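Glutathione transferase (Phanerochaete chrysosporium, PDB 4F0C) probably transfers or conjugates glutathione, as a fungal glutathione transferase of the Ure2p type, and binds oxidized glutathione disulfide. Local coordinates at residues P47-T50 and K51-P54; P87-K90 and F91-S94; K99-M102 and T103-F107; P198-H201 and R202-T205. One frame throughout, in Å; residues are numbered along the deposited sequence.

In the fold
All four contacts are local. Contact 1 closes the short helix 47-50 within the thioredoxin-like domain, while contact 4 opens helix 198-209 in the helical domain, beyond the chain's centre and about 38 Å away between centres. Contacts 2 and 3 touch: loop 87-94 lays Val-93 against Lys-99 and Met-102 of helix 96-126. Contact 3 is the most buried, with one side at the subunit interface; the others are partly buried. Their chemistry follows their place: converging backbone donors at the helix end of contact 1, an imidazole CH-pi touch and carbonyls sharing a lysine in contact 2, helical bonds beside a sulfate in contact 3, and a threonine-reinforced carbonyl in contact 4.

Contact 1 (P47-T50 and K51-P54)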
loop_
_atom_site.group_PDB
_atom_site.type_symbol
_atom_site.label_atom_id
_atom_site.label_comp_id
_atom_site.label_asym_id
_atom_site.label_seq_id
_atom_site.Cartn_x
_atom_site.Cartn_y
_atom_site.Cartn_z
ATOM N N PRO A 47 11.383 -20.569 -7.941
ATOM C CA PRO A 47 10.554 -21.395 -7.047
ATOM C C PRO A 47 11.048 -21.363 -5.604
ATOM O O PRO A 47 10.243 -21.391 -4.671
ATOM C CB PRO A 47 10.731 -22.812 -7.613
ATOM C CG PRO A 47 10.950 -22.590 -9.084
ATOM C CD PRO A 47 11.681 -21.263 -9.214
ATOM N N SER A 48 12.361 -21.293 -5.419
ATOM C CA SER A 48 12.908 -21.326 -4.072
ATOM C C SER A 48 12.509 -20.101 -3.255
ATOM O O SER A 48 12.477 -20.170 -2.031
ATOM C CB SER A 48 14.427 -21.513 -4.085
ATOM O OG SER A 48 15.066 -20.418 -4.716
ATOM N N PHE A 49 12.213 -18.976 -3.902
ATOM C CA PHE A 49 11.734 -17.828 -3.141
ATOM C C PHE A 49 10.237 -17.577 -3.324
ATOM O O PHE A 49 9.576 -17.153 -2.385
ATOM C CB PHE A 49 12.524 -16.540 -3.419
ATOM C CG PHE A 49 12.083 -15.380 -2.578
ATOM C CD1 PHE A 49 12.409 -15.326 -1.237
ATOM C CD2 PHE A 49 11.319 -14.354 -3.114
ATOM C CE1 PHE A 49 12.001 -14.271 -0.440
ATOM C CE2 PHE A 49 10.910 -13.292 -2.328
ATOM C CZ PHE A 49 11.229 -13.250 -0.986
ATOM N N THR A 50 9.694 -17.860 -4.500
ATOM C CA THR A 50 8.257 -17.639 -4.692
ATOM C C THR A 50 7.439 -18.582 -3.812
ATOM O O THR A 50 6.264 -18.327 -3.530
ATOM C CB THR A 50 7.808 -17.709 -6.187
ATOM O OG1 THR A 50 8.076 -19.009 -6.723
ATOM C CG2 THR A 50 8.549 -16.660 -7.007
ATOM N N LYS A 51 8.073 -19.652 -3.337
ATOM C CA LYS A 51 7.413 -20.523 -2.359
ATOM C C LYS A 51 7.132 -19.768 -1.056
ATOM O O LYS A 51 6.193 -20.102 -0.321
ATOM C CB LYS A 51 8.211 -21.824 -2.120
ATOM C CG LYS A 51 9.420 -21.700 -1.190
ATOM C CD LYS A 51 10.191 -23.043 -1.144
ATOM C CE LYS A 51 11.394 -22.978 -0.211
ATOM N NZ LYS A 51 12.462 -23.963 -0.540
ATOM N N TYR A 52 7.940 -18.740 -0.781
ATOM C CA TYR A 52 7.713 -17.854 0.365
ATOM C C TYR A 52 6.847 -16.653 0.022
ATOM O O TYR A 52 6.023 -16.241 0.822
ATOM C CB TYR A 52 9.034 -17.340 0.915
ATOM C CG TYR A 52 9.892 -18.460 1.462
ATOM C CD1 TYR A 52 9.461 -19.212 2.553
ATOM C CD2 TYR A 52 11.106 -18.779 0.879
ATOM C CE1 TYR A 52 10.226 -20.251 3.055
ATOM C CE2 TYR A 52 11.885 -19.829 1.377
ATOM C CZ TYR A 52 11.436 -20.544 2.469
ATOM O OH TYR A 52 12.182 -21.569 2.979
ATOM N N ASN A 53 7.065 -16.071 -1.152
ATOM C CA ASN A 53 6.247 -14.941 -1.590
ATOM C C ASN A 53 5.884 -15.093 -3.056
ATOM O O ASN A 53 6.744 -14.941 -3.929
ATOM C CB ASN A 53 6.980 -13.603 -1.339
ATOM C CG ASN A 53 6.149 -12.401 -1.778
ATOM O OD1 ASN A 53 5.036 -12.580 -2.247
ATOM N ND2 ASN A 53 6.677 -11.175 -1.600
ATOM N N PRO A 54 4.603 -15.399 -3.352
ATOM C CA PRO A 54 4.264 -15.602 -4.769
ATOM C C PRO A 54 4.487 -14.342 -5.593
ATOM O O PRO A 54 4.669 -14.465 -6.808
ATOM C CB PRO A 54 2.769 -15.969 -4.742
ATOM C CG PRO A 54 2.253 -15.464 -3.398
ATOM C CD PRO A 54 3.438 -15.556 -2.453
#
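Pro-47 begins the contact through its backbone: its carbonyl oxygen accepts Lys-51 N at 3.1 Å, the donor sitting above the carbonyl plane, while Lys-51 CB packs against the same oxygen. Ser-48 follows with a carbonyl flanked by carbon. Lys-51 passes alongside it as an extended chain that brings CE within 3.5 Å of Ser-48 O, and the Tyr-52 ring approaches obliquely, its CE2 also 3.5 Å from Ser-48 O. The lysine and the tyrosine are themselves in touch, Lys-51 CG lying over one ring face of Tyr-52 toward the rim. Ser-48 OG turns back to Ser-46. Phe-49 carries two of the three hydrogen bonds. Its carbonyl oxygen takes two N-H groups, Tyr-52 N at 2.8 Å from Phe-49 O and Asn-53 N at 3.0 Å from it; the second bond is the straighter (162° at hydrogen) and lies in the carbonyl plane, whereas the first comes from above it. With CG opposite the backbone N (chi1 -177°), the Phe-49 side chain runs beside that of Asn-53 and points the same way, CE2 4.1 Å from Asn-53 CB, the ring and amide planes turned 59° apart. Thr-50 ends the helix with a CA-H...O contact, Thr-50 CA to Asn-53 O 3.2 Å. Around this turn, Phe-49 and Tyr-52 both meet Phe-10, and Asn-53 bonds to Asn-55 and Arg-57. Sharing of Phe-49 O by Tyr-52 N (i+3) and Asn-53 N (i+4) marks a tightened last turn; Pro-54 N has no hydrogen for Thr-50 O, so helical bonding cannot continue through it, and the chain leaves toward strand 60-63.

Contact 2 (P87-K90 and F91-S94)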
loop_
_atom_site.group_PDB
_atom_site.type_symbol
_atom_site.label_atom_id
_atom_site.label_comp_id
_atom_site.label_asym_id
_atom_site.label_seq_id
_atom_site.Cartn_x
_atom_site.Cartn_y
_atom_site.Cartn_z
ATOM N N PRO A 87 4.209 -7.102 23.429
ATOM C CA PRO A 87 3.079 -7.145 24.373
ATOM C C PRO A 87 3.004 -5.895 25.269
ATOM O O PRO A 87 1.942 -5.594 25.839
ATOM C CB PRO A 87 3.373 -8.399 25.228
ATOM C CG PRO A 87 4.880 -8.526 25.159
ATOM C CD PRO A 87 5.209 -8.149 23.725
ATOM N N GLU A 88 4.106 -5.180 25.405
ATOM C CA GLU A 88 4.080 -3.933 26.171
ATOM C C GLU A 88 3.797 -2.704 25.302
ATOM O O GLU A 88 3.830 -1.563 25.806
ATOM C CB GLU A 88 5.383 -3.748 26.936
ATOM C CG GLU A 88 5.545 -4.835 28.046
ATOM C CD GLU A 88 6.726 -4.609 28.948
ATOM O OE1 GLU A 88 7.891 -4.803 28.518
ATOM O OE2 GLU A 88 6.468 -4.283 30.122
ATOM N N HIS A 89 3.522 -2.937 24.030
ATOM C CA HIS A 89 3.193 -1.852 23.072
ATOM C C HIS A 89 4.273 -0.757 23.092
ATOM O O HIS A 89 3.983 0.454 23.167
ATOM C CB HIS A 89 1.798 -1.282 23.380
ATOM C CG HIS A 89 0.715 -2.330 23.401
ATOM N ND1 HIS A 89 0.186 -2.827 24.574
ATOM C CD2 HIS A 89 0.106 -3.003 22.399
ATOM C CE1 HIS A 89 -0.742 -3.727 24.289
ATOM N NE2 HIS A 89 -0.801 -3.861 22.979
ATOM N N LYS A 90 5.530 -1.196 23.041
ATOM C CA LYS A 90 6.648 -0.264 22.940
ATOM C C LYS A 90 6.684 0.440 21.577
ATOM O O LYS A 90 7.219 1.542 21.466
ATOM C CB LYS A 90 7.968 -1.007 23.171
ATOM C CG LYS A 90 8.147 -1.524 24.613
ATOM C CD LYS A 90 9.358 -2.448 24.695
ATOM C CE LYS A 90 9.697 -2.837 26.116
ATOM N NZ LYS A 90 10.971 -3.635 26.123
ATOM N N PHE A 91 6.115 -0.198 20.551
ATOM C CA PHE A 91 6.147 0.341 19.181
ATOM C C PHE A 91 4.814 0.152 18.505
ATOM O O PHE A 91 4.752 0.018 17.279
ATOM C CB PHE A 91 7.261 -0.353 18.367
ATOM C CG PHE A 91 8.612 -0.209 19.005
ATOM C CD1 PHE A 91 9.291 0.991 18.935
ATOM C CD2 PHE A 91 9.158 -1.243 19.748
ATOM C CE1 PHE A 91 10.522 1.162 19.560
ATOM C CE2 PHE A 91 10.392 -1.077 20.378
ATOM C CZ PHE A 91 11.059 0.130 20.290
ATOM N N SER A 92 3.741 0.108 19.305
ATOM C CA SER A 92 2.404 -0.202 18.760
ATOM C C SER A 92 1.368 0.245 19.798
ATOM O O SER A 92 1.723 0.882 20.812
ATOM C CB SER A 92 2.276 -1.712 18.437
ATOM O OG SER A 92 2.450 -2.492 19.633
ATOM N N VAL A 93 0.102 -0.064 19.553
ATOM C CA VAL A 93 -0.992 0.492 20.354
ATOM C C VAL A 93 -1.982 -0.579 20.789
ATOM O O VAL A 93 -2.041 -1.656 20.187
ATOM C CB VAL A 93 -1.741 1.631 19.585
ATOM C CG1 VAL A 93 -0.838 2.860 19.452
ATOM C CG2 VAL A 93 -2.203 1.186 18.194
ATOM N N SER A 94 -2.782 -0.278 21.808
ATOM C CA SER A 94 -3.687 -1.299 22.354
ATOM C C SER A 94 -5.172 -1.138 21.961
ATOM O O SER A 94 -5.850 -2.131 21.695
ATOM C CB SER A 94 -3.537 -1.401 23.876
ATOM O OG SER A 94 -3.761 -0.147 24.448
#
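His-89 and Ser-94 meet face-on: the serine CB stands over one face of the imidazole, 3.9 Å from the ring centroid and 20° off the ring normal, a CH-pi contact displaced toward the rim beside CE1 and NE2. On the opposite face the carbonyl carbon of Pro-87 lies farther off, also near the rim. Ser-92 approaches differently, its OG at the ring edge near the plane, 3.7 Å from His-89 CD2. The carbonyl of Val-93 reaches the same carbon obliquely, His-89 CD2 to Val-93 O 3.4 Å. The imidazole can lie along the returning limb of the loop because its CG is opposite the carbonyl carbon (chi1 -55°), while His-89 itself has a left-handed helical backbone conformation that turns the chain. At the other end, the Phe-91 ring folds back over the preceding peptide: its face covers Lys-90 C, with Phe-91 CG 3.3 Å from that carbon, and Phe-91 CD2 comes within 3.6 Å of Lys-90 CB. The lysine chain then extends away from the ring.

Across the loop, His-89 O and Ser-92 O come to 3.3 Å although both are acceptors; Lys-165 NZ donates to each, which would offset their mutual repulsion. The Asp-86 carboxylate accepts from Lys-90 N, Phe-91 N and Ser-92 OG. Phe-91 packs on helix 18-28 and on the loop residue Leu-166, while Val-93 leans on helix 96-126. This turn, braced by Asp-86, is part of the linker that, in the glutathione transferase fold, joins the thioredoxin-like domain to the all-helical one.

Contact 3 (K99-M102 and T103-F107); sequences KIIM and TQWLF. With SO4 (sulfate ion), chain C.
Ile-101 and Trp-105, one helical turn apart, form the tight side of this contact: the isoleucine CG2 meets the indole at its edge, in plane, 3.8 Å from Trp-105 CD1, the two side chains running together in one direction. Beyond that edge Trp-105 NE1 donates to sulfate O3 at 2.8 Å, nearly straight (168°), and Gln-104 NE2 donates to sulfate O1 at 2.9 Å, an extended chain carrying the amide there. Arg-158 of the same chain and Trp-72 of the second subunit also hydrogen-bond this sulfate, which probably came from the crystallisation liquor. Gln-104 OE1 accepts from the backbone of that same Trp-72.

The Lys-99 and Thr-103 side is looser. Thr-103 N bonds to Lys-99 O at 2.9 Å, and a water lies between this carbonyl and Thr-103 OG1, though at 2.5 Å from both Lys-99 O and Thr-103 OG1 its position is doubtful.

Met-102 and Leu-106 face inward, against helices 74-85 and 168-172, and Trp-105 rests on helix 134-155. Across the dimer interface, Ile-101 packs on Val-70 of the second subunit, in strand 69-72, and Phe-107 stacks on its counterpart there, so this part of helix 96-126 is sandwiched between those three helices and the second subunit.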
loop_
_atom_site.group_PDB
_atom_site.type_symbol
_atom_site.label_atom_id
_atom_site.label_comp_id
_atom_site.label_asym_id
_atom_site.label_seq_id
_atom_site.Cartn_x
_atom_site.Cartn_y
_atom_site.Cartn_z
ATOM N N LYS A 99 -5.378 1.438 16.952
ATOM C CA LYS A 99 -4.918 0.436 15.993
ATOM C C LYS A 99 -5.345 0.739 14.557
ATOM O O LYS A 99 -4.558 0.571 13.618
ATOM C CB LYS A 99 -5.420 -0.961 16.366
ATOM C CG LYS A 99 -4.686 -1.603 17.543
ATOM C CD LYS A 99 -5.335 -2.963 17.873
ATOM C CE LYS A 99 -4.726 -3.602 19.101
ATOM N NZ LYS A 99 -5.388 -4.953 19.299
ATOM N N ILE A 100 -6.591 1.137 14.372
ATOM C CA ILE A 100 -7.053 1.353 13.005
ATOM C C ILE A 100 -6.371 2.579 12.387
ATOM O O ILE A 100 -6.075 2.608 11.174
ATOM C CB ILE A 100 -8.574 1.424 12.889
ATOM C CG1 ILE A 100 -9.005 1.366 11.409
ATOM C CG2 ILE A 100 -9.169 2.657 13.667
ATOM C CD1 ILE A 100 -8.605 0.052 10.699
ATOM N N ILE A 101 -6.080 3.579 13.216
ATOM C CA ILE A 101 -5.395 4.761 12.684
ATOM C C ILE A 101 -3.908 4.438 12.434
ATOM O O ILE A 101 -3.320 4.894 11.450
ATOM C CB ILE A 101 -5.565 5.970 13.652
ATOM C CG1 ILE A 101 -7.049 6.340 13.754
ATOM C CG2 ILE A 101 -4.684 7.177 13.199
ATOM C CD1 ILE A 101 -7.732 6.625 12.361
ATOM N N MET A 102 -3.303 3.620 13.294
ATOM C CA MET A 102 -1.928 3.187 12.995
ATOM C C MET A 102 -1.900 2.439 11.648
ATOM O O MET A 102 -0.985 2.608 10.825
ATOM C CB MET A 102 -1.378 2.326 14.135
ATOM C CG MET A 102 0.124 2.000 14.002
ATOM S SD MET A 102 0.734 0.962 15.344
ATOM C CE MET A 102 0.010 -0.625 14.904
ATOM N N THR A 103 -2.916 1.611 11.427
ATOM C CA THR A 103 -3.047 0.873 10.165
ATOM C C THR A 103 -3.265 1.798 8.960
ATOM O O THR A 103 -2.691 1.591 7.885
ATOM C CB THR A 103 -4.138 -0.202 10.284
ATOM O OG1 THR A 103 -3.684 -1.169 11.217
ATOM C CG2 THR A 103 -4.403 -0.921 8.958
ATOM N N GLN A 104 -4.102 2.809 9.143
ATOM C CA GLN A 104 -4.303 3.822 8.107
ATOM C C GLN A 104 -2.965 4.455 7.677
ATOM O O GLN A 104 -2.679 4.559 6.498
ATOM C CB GLN A 104 -5.209 4.912 8.664
ATOM C CG GLN A 104 -5.380 6.169 7.772
ATOM C CD GLN A 104 -5.980 7.298 8.572
ATOM O OE1 GLN A 104 -7.204 7.453 8.623
ATOM N NE2 GLN A 104 -5.101 8.082 9.270
ATOM N N TRP A 105 -2.156 4.894 8.648
ATOM C CA TRP A 105 -0.866 5.485 8.323
ATOM C C TRP A 105 0.066 4.479 7.647
ATOM O O TRP A 105 0.824 4.856 6.757
ATOM C CB TRP A 105 -0.221 6.120 9.561
ATOM C CG TRP A 105 -0.882 7.467 9.846
ATOM C CD1 TRP A 105 -1.847 7.726 10.776
ATOM C CD2 TRP A 105 -0.651 8.686 9.137
ATOM N NE1 TRP A 105 -2.218 9.059 10.712
ATOM C CE2 TRP A 105 -1.498 9.665 9.705
ATOM C CE3 TRP A 105 0.219 9.049 8.089
ATOM C CZ2 TRP A 105 -1.511 11.002 9.261
ATOM C CZ3 TRP A 105 0.200 10.389 7.626
ATOM C CH2 TRP A 105 -0.678 11.333 8.205
ATOM N N LEU A 106 0.021 3.216 8.067
ATOM C CA LEU A 106 0.804 2.174 7.375
ATOM C C LEU A 106 0.365 2.018 5.910
ATOM O O LEU A 106 1.203 1.883 5.003
ATOM C CB LEU A 106 0.725 0.814 8.099
ATOM C CG LEU A 106 1.456 0.802 9.443
ATOM C CD1 LEU A 106 1.024 -0.421 10.305
ATOM C CD2 LEU A 106 2.961 0.762 9.170
ATOM N N PHE A 107 -0.940 2.032 5.677
ATOM C CA PHE A 107 -1.433 1.962 4.300
ATOM C C PHE A 107 -1.002 3.175 3.504
ATOM O O PHE A 107 -0.705 3.059 2.303
ATOM C CB PHE A 107 -2.956 1.756 4.219
ATOM C CG PHE A 107 -3.346 0.282 4.257
ATOM C CD1 PHE A 107 -3.256 -0.511 3.096
ATOM C CD2 PHE A 107 -3.725 -0.322 5.449
ATOM C CE1 PHE A 107 -3.573 -1.887 3.138
ATOM C CE2 PHE A 107 -4.052 -1.687 5.503
ATOM C CZ PHE A 107 -3.965 -2.476 4.361
HETATM S S SO4 C . -5.256 11.273 11.440
HETATM O O1 SO4 C . -5.522 10.818 10.067
HETATM O O2 SO4 C . -6.357 10.927 12.312
HETATM O O3 SO4 C . -4.128 10.581 12.106
HETATM O O4 SO4 C . -4.993 12.682 11.362
HETATM O O HOH W 1 -2.771 -1.247 13.596
#

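Contact 4 (P198-H201 and R202-T205)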
loop_
_atom_site.group_PDB
_atom_site.type_symbol
_atom_site.label_atom_id
_atom_site.label_comp_id
_atom_site.label_asym_id
_atom_site.label_seq_id
_atom_site.Cartn_x
_atom_site.Cartn_y
_atom_site.Cartn_z
ATOM N N PRO A 198 10.471 21.482 8.039
ATOM C CA PRO A 198 11.156 21.427 9.335
ATOM C C PRO A 198 10.557 20.423 10.323
ATOM O O PRO A 198 11.309 19.824 11.080
ATOM C CB PRO A 198 11.073 22.872 9.864
ATOM C CG PRO A 198 10.034 23.539 9.039
ATOM C CD PRO A 198 10.000 22.840 7.711
ATOM N N SER A 199 9.236 20.254 10.325
ATOM C CA SER A 199 8.613 19.250 11.188
ATOM C C SER A 199 8.969 17.827 10.744
ATOM O O SER A 199 9.232 16.936 11.587
ATOM C CB SER A 199 7.088 19.427 11.195
ATOM O OG SER A 199 6.771 20.776 11.545
ATOM N N VAL A 200 8.926 17.577 9.435
ATOM C CA VAL A 200 9.341 16.266 8.932
ATOM C C VAL A 200 10.812 16.031 9.280
ATOM O O VAL A 200 11.195 14.916 9.648
ATOM C CB VAL A 200 9.115 16.121 7.402
ATOM C CG1 VAL A 200 9.468 14.687 6.948
ATOM C CG2 VAL A 200 7.634 16.450 7.052
ATOM N N HIS A 201 11.630 17.081 9.175
ATOM C CA HIS A 201 13.046 16.943 9.529
ATOM C C HIS A 201 13.219 16.597 11.011
ATOM O O HIS A 201 14.060 15.761 11.361
ATOM C CB HIS A 201 13.817 18.219 9.188
ATOM C CG HIS A 201 15.242 18.225 9.676
ATOM N ND1 HIS A 201 15.631 18.861 10.837
ATOM C CD2 HIS A 201 16.370 17.696 9.142
ATOM C CE1 HIS A 201 16.935 18.706 11.008
ATOM N NE2 HIS A 201 17.409 18.013 9.989
ATOM N N ARG A 202 12.454 17.268 11.877
ATOM C CA ARG A 202 12.525 17.013 13.330
ATOM C C ARG A 202 12.227 15.549 13.635
ATOM O O ARG A 202 12.961 14.873 14.368
ATOM C CB ARG A 202 11.489 17.874 14.055
ATOM C CG ARG A 202 11.422 17.678 15.566
ATOM C CD ARG A 202 10.039 18.081 16.114
ATOM N NE ARG A 202 9.016 17.074 15.847
ATOM C CZ ARG A 202 7.852 17.322 15.239
ATOM N NH1 ARG A 202 7.553 18.567 14.828
ATOM N NH2 ARG A 202 6.975 16.334 15.069
ATOM N N TRP A 203 11.130 15.066 13.059
ATOM C CA TRP A 203 10.652 13.704 13.297
ATOM C C TRP A 203 11.599 12.675 12.706
ATOM O O TRP A 203 11.970 11.689 13.368
ATOM C CB TRP A 203 9.270 13.616 12.668
ATOM C CG TRP A 203 8.557 12.288 12.436
ATOM C CD1 TRP A 203 7.881 11.545 13.352
ATOM C CD2 TRP A 203 8.299 11.688 11.160
ATOM N NE1 TRP A 203 7.238 10.484 12.733
ATOM C CE2 TRP A 203 7.469 10.567 11.380
ATOM C CE3 TRP A 203 8.694 11.997 9.842
ATOM C CZ2 TRP A 203 7.038 9.739 10.337
ATOM C CZ3 TRP A 203 8.261 11.177 8.806
ATOM C CH2 TRP A 203 7.442 10.061 9.061
ATOM N N HIS A 204 11.997 12.893 11.457
ATOM C CA HIS A 204 12.950 11.978 10.806
ATOM C C HIS A 204 14.251 11.931 11.594
ATOM O O HIS A 204 14.824 10.868 11.812
ATOM C CB HIS A 204 13.224 12.419 9.366
ATOM C CG HIS A 204 14.112 11.480 8.608
ATOM N ND1 HIS A 204 13.669 10.264 8.132
ATOM C CD2 HIS A 204 15.412 11.580 8.242
ATOM C CE1 HIS A 204 14.666 9.648 7.514
ATOM N NE2 HIS A 204 15.733 10.427 7.561
ATOM N N THR A 205 14.733 13.083 12.049
ATOM C CA THR A 205 16.004 13.100 12.768
ATOM C C THR A 205 15.886 12.359 14.085
ATOM O O THR A 205 16.813 11.654 14.498
ATOM C CB THR A 205 16.509 14.560 12.995
ATOM O OG1 THR A 205 16.708 15.162 11.717
ATOM C CG2 THR A 205 17.829 14.598 13.814
#
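Arg-202 folds back over the turn that precedes it, laying one face of its guanidinium across Ser-199 O, which sits 3.9 Å above the centre of the group. The bend at chi3 (77°) returns the chain to this place, with NH1 3.8 Å from Ser-199 CB. The ends of the guanidinium are engaged farther on: NH1 donates to Leu-155 O, and NH2 makes weak bonds to the carbonyls of Arg-158 and Gln-159.

His-201 carries the other main arrangement. Its ring offers one face to Thr-205 OG1, which stands 3.4 Å above the plane toward the NE2 rim, the two side chains crossing obliquely. The same hydroxyl donates to His-201 O at 2.7 Å, and Thr-205 N reaches that oxygen at 2.8 Å from the other face of the carbonyl plane. The hydroxyl can bend back in this way because OG1 lies beside the backbone N of its residue (chi1 -61°). Phe-193 meets the His-201 ring nearly perpendicular.

Val-200 turns inward instead. Its CG1 touches the benzo part of the Trp-203 indole, 4.0 Å from CE3, while its carbonyl oxygen lies at the indole edge, in plane, and accepts His-204 N at 2.8 Å. Trp-203 NE1 is hydrogen-bonded to the Asp-170 carboxylate. At the start of the helix Glu-152 accepts from both Ser-199 OG and Val-200 N, tying this first turn to helix 134-155.

A doubly gripped His-201 carbonyl and a carboxylate at the amino end imply a firmly set helix start; that carboxylate would probably be stabilised by the helix dipole, and the cationic guanidinium by the carbonyls around it.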